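Long-range contacts in hydratase ChsH2 (Mycobacterium tuberculosis SUMu008, PDB 4W78), which forms with ChsH1 a MaoC-like enoyl-CoA hydratase that takes part in cholesterol catabolism: residues R61-W66 with V106-R111; K74-R79 with A120-S125; L11-D16 with V82-Y87. All blocks are in the same frame, centred on the assembly; numbering follows the deposited sequence.

Interaction 1: residues R61-W66 with V106-R111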
ATOM      1  N   ARG F  61     -12.767 -14.759  -3.489  1.00 11.16           N
ATOM      2  CA  ARG F  61     -12.429 -14.702  -4.916  1.00 11.84           C
ATOM      3  C   ARG F  61     -12.570 -16.067  -5.574  1.00 11.92           C
ATOM      4  O   ARG F  61     -13.146 -16.194  -6.662  1.00 14.85           O
ATOM      5  CB  ARG F  61     -10.991 -14.230  -5.089  1.00 12.63           C
ATOM      6  CG  ARG F  61     -10.519 -14.369  -6.518  1.00 13.58           C
ATOM      7  CD  ARG F  61      -9.029 -14.170  -6.631  1.00 16.08           C
ATOM      8  NE  ARG F  61      -8.573 -14.696  -7.911  1.00 17.69           N
ATOM      9  CZ  ARG F  61      -7.305 -14.731  -8.290  1.00 19.38           C
ATOM     10  NH1 ARG F  61      -6.357 -14.253  -7.485  1.00 19.55           N
ATOM     11  NH2 ARG F  61      -6.986 -15.240  -9.472  1.00 21.04           N
ATOM     12  N   TYR F  62     -12.036 -17.084  -4.911  1.00 12.74           N
ATOM     13  CA  TYR F  62     -12.068 -18.436  -5.464  1.00 14.30           C
ATOM     14  C   TYR F  62     -13.511 -18.892  -5.752  1.00 16.15           C
ATOM     15  O   TYR F  62     -13.816 -19.432  -6.831  1.00 16.65           O
ATOM     16  CB  TYR F  62     -11.361 -19.385  -4.492  1.00 14.21           C
ATOM     17  CG  TYR F  62     -11.352 -20.802  -4.984  1.00 14.31           C
ATOM     18  CD1 TYR F  62     -10.669 -21.136  -6.142  1.00 15.43           C
ATOM     19  CD2 TYR F  62     -12.049 -21.797  -4.317  1.00 15.21           C
ATOM     20  CE1 TYR F  62     -10.671 -22.440  -6.620  1.00 18.04           C
ATOM     21  CE2 TYR F  62     -12.057 -23.110  -4.791  1.00 17.92           C
ATOM     22  CZ  TYR F  62     -11.360 -23.418  -5.940  1.00 17.21           C
ATOM     23  OH  TYR F  62     -11.355 -24.711  -6.427  1.00 18.93           O
ATOM     24  N   VAL F  63     -14.405 -18.654  -4.797  1.00 13.55           N
ATOM     25  CA  VAL F  63     -15.805 -19.043  -4.953  1.00 12.85           C
ATOM     26  C   VAL F  63     -16.520 -18.220  -6.027  1.00 13.13           C
ATOM     27  O   VAL F  63     -17.263 -18.775  -6.841  1.00 14.91           O
ATOM     28  CB  VAL F  63     -16.569 -18.974  -3.602  1.00 15.23           C
ATOM     29  CG1 VAL F  63     -18.066 -19.205  -3.809  1.00 20.94           C
ATOM     30  CG2 VAL F  63     -16.028 -20.011  -2.672  1.00 15.89           C
ATOM     31  N   THR F  64     -16.300 -16.903  -6.041  1.00 14.49           N
ATOM     32  CA  THR F  64     -16.990 -16.055  -7.018  1.00 16.29           C
ATOM     33  C   THR F  64     -16.415 -16.170  -8.429  1.00 17.78           C
ATOM     34  O   THR F  64     -17.124 -15.918  -9.395  1.00 19.38           O
ATOM     35  CB  THR F  64     -17.076 -14.582  -6.593  1.00 19.48           C
ATOM     36  OG1 THR F  64     -15.753 -14.047  -6.435  1.00 16.23           O
ATOM     37  CG2 THR F  64     -17.837 -14.463  -5.279  1.00 19.42           C
ATOM     38  N   ASP F  65     -15.147 -16.564  -8.545  1.00 16.97           N
ATOM     39  CA  ASP F  65     -14.573 -16.900  -9.853  1.00 19.15           C
ATOM     40  C   ASP F  65     -15.429 -17.969 -10.532  1.00 21.88           C
ATOM     41  O   ASP F  65     -15.645 -17.937 -11.745  1.00 23.28           O
ATOM     42  CB  ASP F  65     -13.140 -17.438  -9.709  1.00 21.12           C
ATOM     43  CG  ASP F  65     -12.088 -16.340  -9.536  1.00 23.56           C
ATOM     44  OD1 ASP F  65     -12.425 -15.141  -9.600  1.00 21.61           O
ATOM     45  OD2 ASP F  65     -10.901 -16.702  -9.360  1.00 24.07           O
ATOM     46  N   TRP F  66     -15.899 -18.921  -9.737  1.00 19.10           N
ATOM     47  CA  TRP F  66     -16.724 -20.027 -10.212  1.00 18.10           C
ATOM     48  C   TRP F  66     -18.199 -19.639 -10.306  1.00 19.79           C
ATOM     49  O   TRP F  66     -18.870 -19.923 -11.306  1.00 22.47           O
ATOM     50  CB  TRP F  66     -16.538 -21.219  -9.264  1.00 19.17           C
ATOM     51  CG  TRP F  66     -17.542 -22.321  -9.405  1.00 20.02           C
ATOM     52  CD1 TRP F  66     -17.580 -23.301 -10.362  1.00 22.93           C
ATOM     53  CD2 TRP F  66     -18.640 -22.577  -8.529  1.00 20.75           C
ATOM     54  NE1 TRP F  66     -18.645 -24.138 -10.137  1.00 26.41           N
ATOM     55  CE2 TRP F  66     -19.304 -23.719  -9.011  1.00 24.35           C
ATOM     56  CE3 TRP F  66     -19.116 -21.954  -7.367  1.00 20.06           C
ATOM     57  CZ2 TRP F  66     -20.440 -24.240  -8.388  1.00 27.16           C
ATOM     58  CZ3 TRP F  66     -20.240 -22.474  -6.752  1.00 23.88           C
ATOM     59  CH2 TRP F  66     -20.882 -23.605  -7.257  1.00 25.35           C
ATOM     60  N   VAL F 106     -20.254 -24.180   0.061  1.00 20.13           N
ATOM     61  CA  VAL F 106     -19.071 -24.653  -0.632  1.00 18.25           C
ATOM     62  C   VAL F 106     -17.940 -24.852   0.364  1.00 16.59           C
ATOM     63  O   VAL F 106     -17.655 -23.960   1.175  1.00 18.91           O
ATOM     64  CB  VAL F 106     -18.593 -23.634  -1.692  1.00 19.10           C
ATOM     65  CG1 VAL F 106     -17.306 -24.109  -2.345  1.00 19.37           C
ATOM     66  CG2 VAL F 106     -19.672 -23.402  -2.733  1.00 22.84           C
ATOM     67  N   LYS F 107     -17.297 -26.015   0.307  1.00 17.39           N
ATOM     68  CA  LYS F 107     -16.084 -26.264   1.089  1.00 17.87           C
ATOM     69  C   LYS F 107     -14.866 -25.976   0.234  1.00 19.25           C
ATOM     70  O   LYS F 107     -14.764 -26.451  -0.893  1.00 21.07           O
ATOM     71  CB  LYS F 107     -16.034 -27.715   1.593  1.00 21.29           C
ATOM     72  CG  LYS F 107     -14.735 -28.016   2.341  1.00 24.79           C
ATOM     73  CD  LYS F 107     -14.671 -29.447   2.819  1.00 32.01           C
ATOM     74  CE  LYS F 107     -13.395 -29.672   3.619  1.00 33.53           C
ATOM     75  NZ  LYS F 107     -13.312 -31.060   4.134  1.00 39.39           N
ATOM     76  N   VAL F 108     -13.943 -25.186   0.780  1.00 16.53           N
ATOM     77  CA  VAL F 108     -12.740 -24.799   0.062  1.00 17.97           C
ATOM     78  C   VAL F 108     -11.530 -25.240   0.869  1.00 20.01           C
ATOM     79  O   VAL F 108     -11.512 -25.094   2.093  1.00 19.32           O
ATOM     80  CB  VAL F 108     -12.707 -23.260  -0.125  1.00 17.77           C
ATOM     81  CG1 VAL F 108     -11.423 -22.815  -0.817  1.00 20.90           C
ATOM     82  CG2 VAL F 108     -13.915 -22.797  -0.924  1.00 20.27           C
ATOM     83  N   VAL F 109     -10.530 -25.803   0.194  1.00 17.51           N
ATOM     84  CA  VAL F 109      -9.260 -26.098   0.857  1.00 17.71           C
ATOM     85  C   VAL F 109      -8.122 -25.539   0.025  1.00 18.25           C
ATOM     86  O   VAL F 109      -8.062 -25.744  -1.186  1.00 17.28           O
ATOM     87  CB  VAL F 109      -9.040 -27.604   1.131  1.00 18.69           C
ATOM     88  CG1 VAL F 109      -7.714 -27.815   1.852  1.00 22.48           C
ATOM     89  CG2 VAL F 109     -10.183 -28.186   1.947  1.00 21.45           C
ATOM     90  N   GLY F 110      -7.239 -24.793   0.685  1.00 18.30           N
ATOM     91  CA  GLY F 110      -6.019 -24.328   0.046  1.00 19.38           C
ATOM     92  C   GLY F 110      -4.856 -25.111   0.619  1.00 18.11           C
ATOM     93  O   GLY F 110      -4.635 -25.100   1.819  1.00 18.70           O
ATOM     94  N   ARG F 111      -4.128 -25.813  -0.246  1.00 18.93           N
ATOM     95  CA  ARG F 111      -3.028 -26.659   0.202  1.00 28.96           C
ATOM     96  C   ARG F 111      -1.718 -26.156  -0.372  1.00 27.86           C
ATOM     97  O   ARG F 111      -1.658 -25.747  -1.531  1.00 21.83           O
ATOM     98  CB  ARG F 111      -3.262 -28.104  -0.257  1.00 32.15           C
ATOM     99  CG  ARG F 111      -4.582 -28.683   0.205  1.00 32.71           C
ATOM    100  CD  ARG F 111      -4.756 -30.126  -0.239  1.00 35.18           C
ATOM    101  NE  ARG F 111      -5.900 -30.750   0.418  1.00 36.79           N
ATOM    102  CZ  ARG F 111      -7.130 -30.787  -0.086  1.00 35.62           C
ATOM    103  NH1 ARG F 111      -7.392 -30.232  -1.266  1.00 32.49           N
ATOM    104  NH2 ARG F 111      -8.104 -31.380   0.595  1.00 37.26           N
TER
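Tyr62, Val63 and Trp66 press onto Val106 and Val108 where the central helix of a hot-dog fold lies against its curved antiparallel sheet. The short helix and strand segments run at 125° to each other with their axes 10.2 Å apart, a spacing that side chains alone fill. Residues two apart on the strand point the same way, so both valines face the helix; their branched, compact shape suits a β-strand that must also present an apolar surface.

The Tyr62 side chain runs down past Val108 as the valine comes up beside it. Val108 CG2 sits at the edge of the phenol ring, in its plane, while CG1 meets the ring obliquely, 3.7 Å from Tyr62 CD2. With CG anti to the backbone N (chi1 180°), Tyr62 reaches down to the sheet, and its OH is satisfied by the carbonyl of Pro9, allowing a polar tip in a buried place. Val63 turns the methyl beside its own backbone N to the sheet: CG2 lies 3.9 Å from Val108 CG2 and is also near Val106 CG1. Trp66, partly exposed, closes the margin of the patch with the six-membered part of its indole, where CZ3 stands 4.2 Å from Val106 CG2.

Interaction 2: residues K74-R79 with A120-S125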
ATOM      1  N   LYS F  74     -22.745 -14.845   1.730  1.00 16.18           N
ATOM      2  CA  LYS F  74     -23.479 -14.665   2.984  1.00 17.48           C
ATOM      3  C   LYS F  74     -22.583 -14.858   4.200  1.00 17.70           C
ATOM      4  O   LYS F  74     -22.780 -14.229   5.244  1.00 17.39           O
ATOM      5  CB  LYS F  74     -24.668 -15.648   3.055  1.00 20.19           C
ATOM      6  CG  LYS F  74     -25.639 -15.535   1.880  1.00 22.90           C
ATOM      7  CD  LYS F  74     -26.311 -14.179   1.872  1.00 27.37           C
ATOM      8  CE  LYS F  74     -27.365 -14.091   0.779  1.00 32.72           C
ATOM      9  NZ  LYS F  74     -28.118 -12.808   0.853  1.00 35.49           N
ATOM     10  N   SER F  75     -21.613 -15.756   4.082  1.00 15.30           N
ATOM     11  CA  SER F  75     -20.674 -15.980   5.184  1.00 14.79           C
ATOM     12  C   SER F  75     -19.443 -16.727   4.716  1.00 14.83           C
ATOM     13  O   SER F  75     -19.499 -17.505   3.750  1.00 15.44           O
ATOM     14  CB  SER F  75     -21.346 -16.746   6.327  1.00 21.09           C
ATOM     15  OG  SER F  75     -21.749 -18.053   5.937  1.00 22.43           O
ATOM     16  N   ILE F  76     -18.327 -16.485   5.406  1.00 14.69           N
ATOM     17  CA  ILE F  76     -17.093 -17.217   5.159  1.00 14.54           C
ATOM     18  C   ILE F  76     -16.533 -17.597   6.511  1.00 16.79           C
ATOM     19  O   ILE F  76     -16.295 -16.728   7.349  1.00 17.94           O
ATOM     20  CB  ILE F  76     -16.058 -16.367   4.401  1.00 14.44           C
ATOM     21  CG1 ILE F  76     -16.552 -16.038   2.986  1.00 16.30           C
ATOM     22  CG2 ILE F  76     -14.699 -17.094   4.318  1.00 15.71           C
ATOM     23  CD1 ILE F  76     -15.680 -15.002   2.274  1.00 16.59           C
ATOM     24  N   GLY F  77     -16.352 -18.889   6.740  1.00 17.72           N
ATOM     25  CA  GLY F  77     -15.715 -19.327   7.970  1.00 19.18           C
ATOM     26  C   GLY F  77     -14.469 -20.107   7.622  1.00 17.08           C
ATOM     27  O   GLY F  77     -14.518 -21.024   6.810  1.00 19.57           O
ATOM     28  N   LEU F  78     -13.341 -19.769   8.231  1.00 14.22           N
ATOM     29  CA  LEU F  78     -12.151 -20.518   7.881  1.00 15.25           C
ATOM     30  C   LEU F  78     -11.265 -20.833   9.068  1.00 14.55           C
ATOM     31  O   LEU F  78     -11.338 -20.182  10.120  1.00 16.18           O
ATOM     32  CB  LEU F  78     -11.363 -19.817   6.769  1.00 18.15           C
ATOM     33  CG  LEU F  78     -10.894 -18.384   7.022  1.00 17.92           C
ATOM     34  CD1 LEU F  78      -9.592 -18.374   7.806  1.00 19.96           C
ATOM     35  CD2 LEU F  78     -10.728 -17.646   5.706  1.00 22.74           C
ATOM     36  N   ARG F  79     -10.452 -21.857   8.883  1.00 15.03           N
ATOM     37  CA  ARG F  79      -9.472 -22.213   9.882  1.00 15.98           C
ATOM     38  C   ARG F  79      -8.136 -22.421   9.187  1.00 17.09           C
ATOM     39  O   ARG F  79      -8.055 -23.024   8.111  1.00 17.91           O
ATOM     40  CB  ARG F  79      -9.909 -23.457  10.659  1.00 22.47           C
ATOM     41  CG  ARG F  79     -10.137 -24.692   9.827  1.00 28.69           C
ATOM     42  CD  ARG F  79     -10.317 -25.924  10.725  1.00 32.84           C
ATOM     43  NE  ARG F  79     -10.566 -27.119   9.928  1.00 36.09           N
ATOM     44  CZ  ARG F  79     -10.812 -28.323  10.426  1.00 39.09           C
ATOM     45  NH1 ARG F  79     -10.831 -28.519  11.742  1.00 43.52           N
ATOM     46  NH2 ARG F  79     -11.031 -29.338   9.602  1.00 43.75           N
ATOM     47  N   ALA F 120     -12.075 -23.846   4.532  1.00 14.77           N
ATOM     48  CA  ALA F 120     -13.120 -22.842   4.661  1.00 15.76           C
ATOM     49  C   ALA F 120     -14.472 -23.369   4.240  1.00 16.08           C
ATOM     50  O   ALA F 120     -14.576 -24.302   3.449  1.00 17.90           O
ATOM     51  CB  ALA F 120     -12.776 -21.610   3.851  1.00 18.50           C
ATOM     52  N   THR F 121     -15.499 -22.759   4.804  1.00 15.32           N
ATOM     53  CA  THR F 121     -16.879 -23.059   4.446  1.00 16.69           C
ATOM     54  C   THR F 121     -17.515 -21.738   4.042  1.00 17.31           C
ATOM     55  O   THR F 121     -17.449 -20.750   4.780  1.00 17.98           O
ATOM     56  CB  THR F 121     -17.647 -23.687   5.628  1.00 23.38           C
ATOM     57  OG1 THR F 121     -17.016 -24.911   6.022  1.00 31.48           O
ATOM     58  CG2 THR F 121     -19.065 -23.988   5.224  1.00 23.35           C
ATOM     59  N   VAL F 122     -18.102 -21.705   2.846  1.00 15.80           N
ATOM     60  CA  VAL F 122     -18.668 -20.478   2.310  1.00 15.74           C
ATOM     61  C   VAL F 122     -20.145 -20.703   2.004  1.00 17.39           C
ATOM     62  O   VAL F 122     -20.504 -21.695   1.367  1.00 19.85           O
ATOM     63  CB  VAL F 122     -17.963 -20.073   1.008  1.00 16.03           C
ATOM     64  CG1 VAL F 122     -18.522 -18.760   0.456  1.00 15.69           C
ATOM     65  CG2 VAL F 122     -16.451 -19.971   1.236  1.00 17.01           C
ATOM     66  N   GLU F 123     -20.993 -19.796   2.472  1.00 17.33           N
ATOM     67  CA  GLU F 123     -22.419 -19.854   2.158  1.00 19.62           C
ATOM     68  C   GLU F 123     -22.738 -18.703   1.222  1.00 18.74           C
ATOM     69  O   GLU F 123     -22.301 -17.583   1.432  1.00 16.97           O
ATOM     70  CB  GLU F 123     -23.259 -19.755   3.426  1.00 21.39           C
ATOM     71  CG  GLU F 123     -23.112 -20.958   4.340  1.00 31.05           C
ATOM     72  CD  GLU F 123     -23.987 -20.843   5.570  1.00 37.95           C
ATOM     73  OE1 GLU F 123     -24.410 -19.706   5.878  1.00 42.93           O
ATOM     74  OE2 GLU F 123     -24.258 -21.877   6.220  1.00 41.98           O
ATOM     75  N   LEU F 124     -23.493 -18.981   0.168  1.00 20.51           N
ATOM     76  CA  LEU F 124     -23.781 -17.955  -0.808  1.00 20.15           C
ATOM     77  C   LEU F 124     -25.101 -18.281  -1.462  1.00 23.30           C
ATOM     78  O   LEU F 124     -25.575 -19.409  -1.376  1.00 25.80           O
ATOM     79  CB  LEU F 124     -22.697 -17.909  -1.891  1.00 19.08           C
ATOM     80  CG  LEU F 124     -22.581 -19.100  -2.846  1.00 23.43           C
ATOM     81  CD1 LEU F 124     -21.997 -18.651  -4.180  1.00 27.52           C
ATOM     82  CD2 LEU F 124     -21.732 -20.215  -2.254  1.00 26.17           C
ATOM     83  N   SER F 125     -25.687 -17.281  -2.103  1.00 23.62           N
ATOM     84  CA  SER F 125     -26.831 -17.516  -2.969  1.00 26.93           C
ATOM     85  C   SER F 125     -26.355 -17.268  -4.388  1.00 27.12           C
ATOM     86  O   SER F 125     -25.518 -16.397  -4.631  1.00 24.76           O
ATOM     87  CB  SER F 125     -27.967 -16.570  -2.616  1.00 30.18           C
ATOM     88  OG  SER F 125     -27.637 -15.256  -3.012  1.00 32.54           O
TER
HETATM   89  O   HOH W   1     -19.761 -20.039   6.235  1.00 24.90           O
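A classic β bulge sets two residues, Lys74 and Ser75, opposite the single Glu123 in an otherwise regular antiparallel pair of strands. Glu123 O accepts two N-H groups from the same face of its carbonyl plane: Lys74 N at 2.8 Å and Ser75 N, a longer reach of 3.3 Å. Glu123 N gives the return bond to Ser75 O. Beyond the bulge the ladder is regular. Gly77 and Thr121 make a hydrogen-bonded pair in which Gly77 N lies 2.9 Å from Thr121 O, nearly straight at 173° and in the carbonyl plane, and the return bond runs from Thr121 N to Gly77 O.

The two faces differ sharply. On the buried one, Ile76 pairs with Val122 and Leu78 with Ala120, all apolar as a core requires. Leu78 CA and Ala120 CA are 4.1 Å apart, a close approach that the small alanine probably helps, and the leucine's branched tip turns off toward Thr56 of helix 52-67.

The face of Ser75, Thr121 and Glu123 is polar and partly open to solvent, Thr121 being exposed. A chi1 of 64° places Ser75 OG between its backbone N and carbonyl carbon, 3.1 Å from Glu123 OE1. A water 2.8 Å from Ser75 OG donates a hydrogen bond to Thr121 O, bridging the strands beside Gly77, which has no side chain there. Lys74 bends at chi2 and runs along Leu124 toward Ser125, its aliphatic part doing the touching.

Strand 103-111 bonds to the other edge of strand 116-125, and helix 52-67 covers the apolar face through Val59, Gln60 and Thr56. Strand 72-80 is outermost within this chain, but residues 75 to 79 pair antiparallel with a strand of the ChsH1 chain, which carries the sheet across the interface.

Interaction 3: residues L11-D16 with V82-Y87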
ATOM      1  N   LEU F  11      -7.419 -23.411  -8.507  1.00 21.46           N
ATOM      2  CA  LEU F  11      -6.692 -22.142  -8.600  1.00 22.09           C
ATOM      3  C   LEU F  11      -5.343 -22.271  -7.899  1.00 21.81           C
ATOM      4  O   LEU F  11      -5.289 -22.569  -6.709  1.00 22.05           O
ATOM      5  CB  LEU F  11      -7.490 -21.000  -7.973  1.00 21.99           C
ATOM      6  CG  LEU F  11      -6.740 -19.667  -7.861  1.00 21.93           C
ATOM      7  CD1 LEU F  11      -6.398 -19.106  -9.235  1.00 25.81           C
ATOM      8  CD2 LEU F  11      -7.540 -18.668  -7.031  1.00 23.46           C
ATOM      9  N   LYS F  12      -4.258 -22.061  -8.640  1.00 22.90           N
ATOM     10  CA  LYS F  12      -2.919 -22.088  -8.054  1.00 21.88           C
ATOM     11  C   LYS F  12      -2.350 -20.682  -7.954  1.00 21.97           C
ATOM     12  O   LYS F  12      -2.285 -19.958  -8.950  1.00 24.22           O
ATOM     13  CB  LYS F  12      -1.972 -22.962  -8.885  1.00 24.99           C
ATOM     14  CG  LYS F  12      -2.268 -24.445  -8.833  1.00 28.57           C
ATOM     15  CD  LYS F  12      -1.304 -25.229  -9.713  1.00 33.81           C
ATOM     16  CE  LYS F  12       0.141 -24.910  -9.366  1.00 33.38           C
ATOM     17  NZ  LYS F  12       1.077 -25.763 -10.150  1.00 42.24           N
ATOM     18  N   LEU F  13      -1.926 -20.316  -6.752  1.00 19.93           N
ATOM     19  CA  LEU F  13      -1.367 -18.995  -6.500  1.00 18.39           C
ATOM     20  C   LEU F  13       0.035 -19.092  -5.922  1.00 20.11           C
ATOM     21  O   LEU F  13       0.259 -19.766  -4.917  1.00 21.62           O
ATOM     22  CB  LEU F  13      -2.271 -18.206  -5.558  1.00 20.25           C
ATOM     23  CG  LEU F  13      -3.635 -17.833  -6.161  1.00 23.05           C
ATOM     24  CD1 LEU F  13      -4.489 -17.089  -5.142  1.00 24.18           C
ATOM     25  CD2 LEU F  13      -3.461 -17.014  -7.419  1.00 24.42           C
ATOM     26  N   TYR F  14       0.974 -18.410  -6.569  1.00 20.51           N
ATOM     27  CA  TYR F  14       2.358 -18.366  -6.116  1.00 21.92           C
ATOM     28  C   TYR F  14       2.505 -17.223  -5.138  1.00 21.25           C
ATOM     29  O   TYR F  14       2.300 -16.058  -5.493  1.00 19.55           O
ATOM     30  CB  TYR F  14       3.276 -18.143  -7.314  1.00 22.74           C
ATOM     31  CG  TYR F  14       4.757 -18.152  -7.006  1.00 24.64           C
ATOM     32  CD1 TYR F  14       5.340 -19.199  -6.305  1.00 27.04           C
ATOM     33  CD2 TYR F  14       5.585 -17.131  -7.467  1.00 25.72           C
ATOM     34  CE1 TYR F  14       6.710 -19.218  -6.052  1.00 30.80           C
ATOM     35  CE2 TYR F  14       6.953 -17.140  -7.217  1.00 27.72           C
ATOM     36  CZ  TYR F  14       7.506 -18.185  -6.510  1.00 30.75           C
ATOM     37  OH  TYR F  14       8.860 -18.199  -6.270  1.00 31.05           O
ATOM     38  N   GLY F  15       2.848 -17.558  -3.901  1.00 19.30           N
ATOM     39  CA  GLY F  15       3.019 -16.558  -2.864  1.00 20.28           C
ATOM     40  C   GLY F  15       4.391 -15.918  -2.876  1.00 19.82           C
ATOM     41  O   GLY F  15       5.180 -16.113  -1.953  1.00 20.32           O
ATOM     42  N   ASP F  16       4.692 -15.157  -3.922  1.00 17.57           N
ATOM     43  CA  ASP F  16       5.953 -14.434  -3.912  1.00 18.96           C
ATOM     44  C   ASP F  16       5.851 -13.254  -2.942  1.00 16.98           C
ATOM     45  O   ASP F  16       4.753 -12.891  -2.503  1.00 16.65           O
ATOM     46  CB  ASP F  16       6.444 -14.070  -5.326  1.00 21.45           C
ATOM     47  CG  ASP F  16       5.588 -13.045  -6.038  1.00 23.13           C
ATOM     48  OD1 ASP F  16       4.701 -12.419  -5.431  1.00 23.27           O
ATOM     49  OD2 ASP F  16       5.851 -12.847  -7.247  1.00 28.88           O
ATOM     50  N   VAL F  82      -1.257 -24.930   8.147  1.00 21.44           N
ATOM     51  CA  VAL F  82       0.139 -24.546   8.012  1.00 20.08           C
ATOM     52  C   VAL F  82       0.218 -23.133   7.448  1.00 20.06           C
ATOM     53  O   VAL F  82      -0.712 -22.672   6.789  1.00 18.49           O
ATOM     54  CB  VAL F  82       0.911 -25.546   7.121  1.00 22.58           C
ATOM     55  CG1 VAL F  82       0.829 -26.947   7.705  1.00 26.68           C
ATOM     56  CG2 VAL F  82       0.378 -25.524   5.698  1.00 23.55           C
ATOM     57  N   PRO F  83       1.316 -22.423   7.725  1.00 15.42           N
ATOM     58  CA  PRO F  83       1.468 -21.067   7.190  1.00 15.01           C
ATOM     59  C   PRO F  83       1.663 -21.058   5.675  1.00 15.51           C
ATOM     60  O   PRO F  83       2.115 -22.051   5.091  1.00 18.81           O
ATOM     61  CB  PRO F  83       2.726 -20.532   7.900  1.00 19.73           C
ATOM     62  CG  PRO F  83       2.942 -21.453   9.057  1.00 21.90           C
ATOM     63  CD  PRO F  83       2.422 -22.794   8.618  1.00 17.39           C
ATOM     64  N   TRP F  84       1.291 -19.948   5.052  1.00 14.64           N
ATOM     65  CA  TRP F  84       1.603 -19.719   3.652  1.00 13.05           C
ATOM     66  C   TRP F  84       2.794 -18.763   3.610  1.00 11.61           C
ATOM     67  O   TRP F  84       2.641 -17.537   3.716  1.00 11.86           O
ATOM     68  CB  TRP F  84       0.389 -19.150   2.909  1.00 12.40           C
ATOM     69  CG  TRP F  84       0.586 -18.989   1.434  1.00 13.24           C
ATOM     70  CD1 TRP F  84       1.738 -19.205   0.701  1.00 13.97           C
ATOM     71  CD2 TRP F  84      -0.407 -18.591   0.503  1.00 14.31           C
ATOM     72  NE1 TRP F  84       1.503 -18.950  -0.630  1.00 15.39           N
ATOM     73  CE2 TRP F  84       0.190 -18.571  -0.776  1.00 13.02           C
ATOM     74  CE3 TRP F  84      -1.758 -18.266   0.624  1.00 16.03           C
ATOM     75  CZ2 TRP F  84      -0.523 -18.231  -1.926  1.00 16.85           C
ATOM     76  CZ3 TRP F  84      -2.461 -17.924  -0.519  1.00 16.33           C
ATOM     77  CH2 TRP F  84      -1.840 -17.907  -1.775  1.00 17.21           C
ATOM     78  N   TYR F  85       3.980 -19.355   3.500  1.00 14.33           N
ATOM     79  CA  TYR F  85       5.227 -18.616   3.489  1.00 12.42           C
ATOM     80  C   TYR F  85       5.597 -18.151   2.094  1.00 14.45           C
ATOM     81  O   TYR F  85       5.147 -18.717   1.100  1.00 15.29           O
ATOM     82  CB  TYR F  85       6.347 -19.509   4.010  1.00 14.33           C
ATOM     83  CG  TYR F  85       6.335 -19.763   5.495  1.00 16.07           C
ATOM     84  CD1 TYR F  85       6.305 -18.705   6.403  1.00 15.42           C
ATOM     85  CD2 TYR F  85       6.376 -21.055   5.993  1.00 18.05           C
ATOM     86  CE1 TYR F  85       6.318 -18.935   7.767  1.00 18.03           C
ATOM     87  CE2 TYR F  85       6.380 -21.295   7.349  1.00 19.17           C
ATOM     88  CZ  TYR F  85       6.354 -20.232   8.235  1.00 20.32           C
ATOM     89  OH  TYR F  85       6.378 -20.484   9.590  1.00 21.19           O
ATOM     90  N   ALA F  86       6.436 -17.120   2.028  1.00 13.81           N
ATOM     91  CA  ALA F  86       6.980 -16.677   0.748  1.00 14.55           C
ATOM     92  C   ALA F  86       7.526 -17.869  -0.032  1.00 16.88           C
ATOM     93  O   ALA F  86       8.194 -18.750   0.532  1.00 18.07           O
ATOM     94  CB  ALA F  86       8.071 -15.617   0.949  1.00 13.64           C
ATOM     95  N   TYR F  87       7.188 -17.880  -1.323  1.00 16.61           N
ATOM     96  CA  TYR F  87       7.607 -18.879  -2.315  1.00 18.14           C
ATOM     97  C   TYR F  87       6.824 -20.181  -2.305  1.00 18.40           C
ATOM     98  O   TYR F  87       7.044 -21.040  -3.165  1.00 21.52           O
ATOM     99  CB  TYR F  87       9.115 -19.146  -2.279  1.00 20.47           C
ATOM    100  CG  TYR F  87       9.916 -17.874  -2.336  1.00 18.41           C
ATOM    101  CD1 TYR F  87       9.854 -17.046  -3.446  1.00 17.45           C
ATOM    102  CD2 TYR F  87      10.720 -17.498  -1.272  1.00 19.98           C
ATOM    103  CE1 TYR F  87      10.590 -15.872  -3.501  1.00 18.30           C
ATOM    104  CE2 TYR F  87      11.456 -16.326  -1.308  1.00 20.39           C
ATOM    105  CZ  TYR F  87      11.382 -15.515  -2.423  1.00 20.01           C
ATOM    106  OH  TYR F  87      12.118 -14.357  -2.471  1.00 22.54           O
TER
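An inverse γ turn centred on Gly15, following strand 7-14, which is outermost in the hot-dog sheet within this chain, docks on Trp84 and Tyr87 in the loop that leads into strand 89-100. Glycine suits this spot because the indole lies directly against the backbone: Gly15 CA comes obliquely to the ring, 3.6 Å from Trp84 NE1. A chi1 of -175° sets Trp84 CG opposite the backbone N and swings the six-membered ring over to Leu13, where CH2 is 3.8 Å from Leu13 CB and CZ2 is 3.5 Å from Leu13 O. The indole N-H is turned to Asp88 O, so the buried nitrogen is satisfied.

One hydrogen bond joins the segments, from Tyr87 N to Gly15 O, 2.7 Å long and fairly straight at 163°, although the donor stands 42° above the carbonyl plane. Ala86 CA adds a C-H contact to the same oxygen. Next to the turn, Asp16 takes the N-cap position, its OD1 accepting from Phe19 N.

At the outer margin the two tyrosines cross. Tyr87 sends its OH to Asp38 of the second subunit, another copy of this protein, while Tyr14 OH meets the edge of the Tyr87 ring near its plane, 3.2 Å from Tyr87 CD1.

In the fold
All three contacts reach the same five-stranded antiparallel sheet, ordered 7-14, 89-100, 103-111, 116-125 and 72-80. Interactions 1 and 2, with centres about 10 Å apart, adjoin through the neighbouring strands 103-111 and 116-125. The centre of interaction 3 is about 15 Å from that of interaction 1, which it touches through Leu11 on Tyr62, and about 21 Å from that of interaction 2, on the opposite side of the chain's centre. Along the chain the segments come as 11-16, 61-66, 74-79, 82-87, 106-111 and 120-125, so every contact crosses the others. Interactions 2 and 3 thus lie beside different subunit interfaces, with the helix-sheet core of interaction 1 buried in the chain.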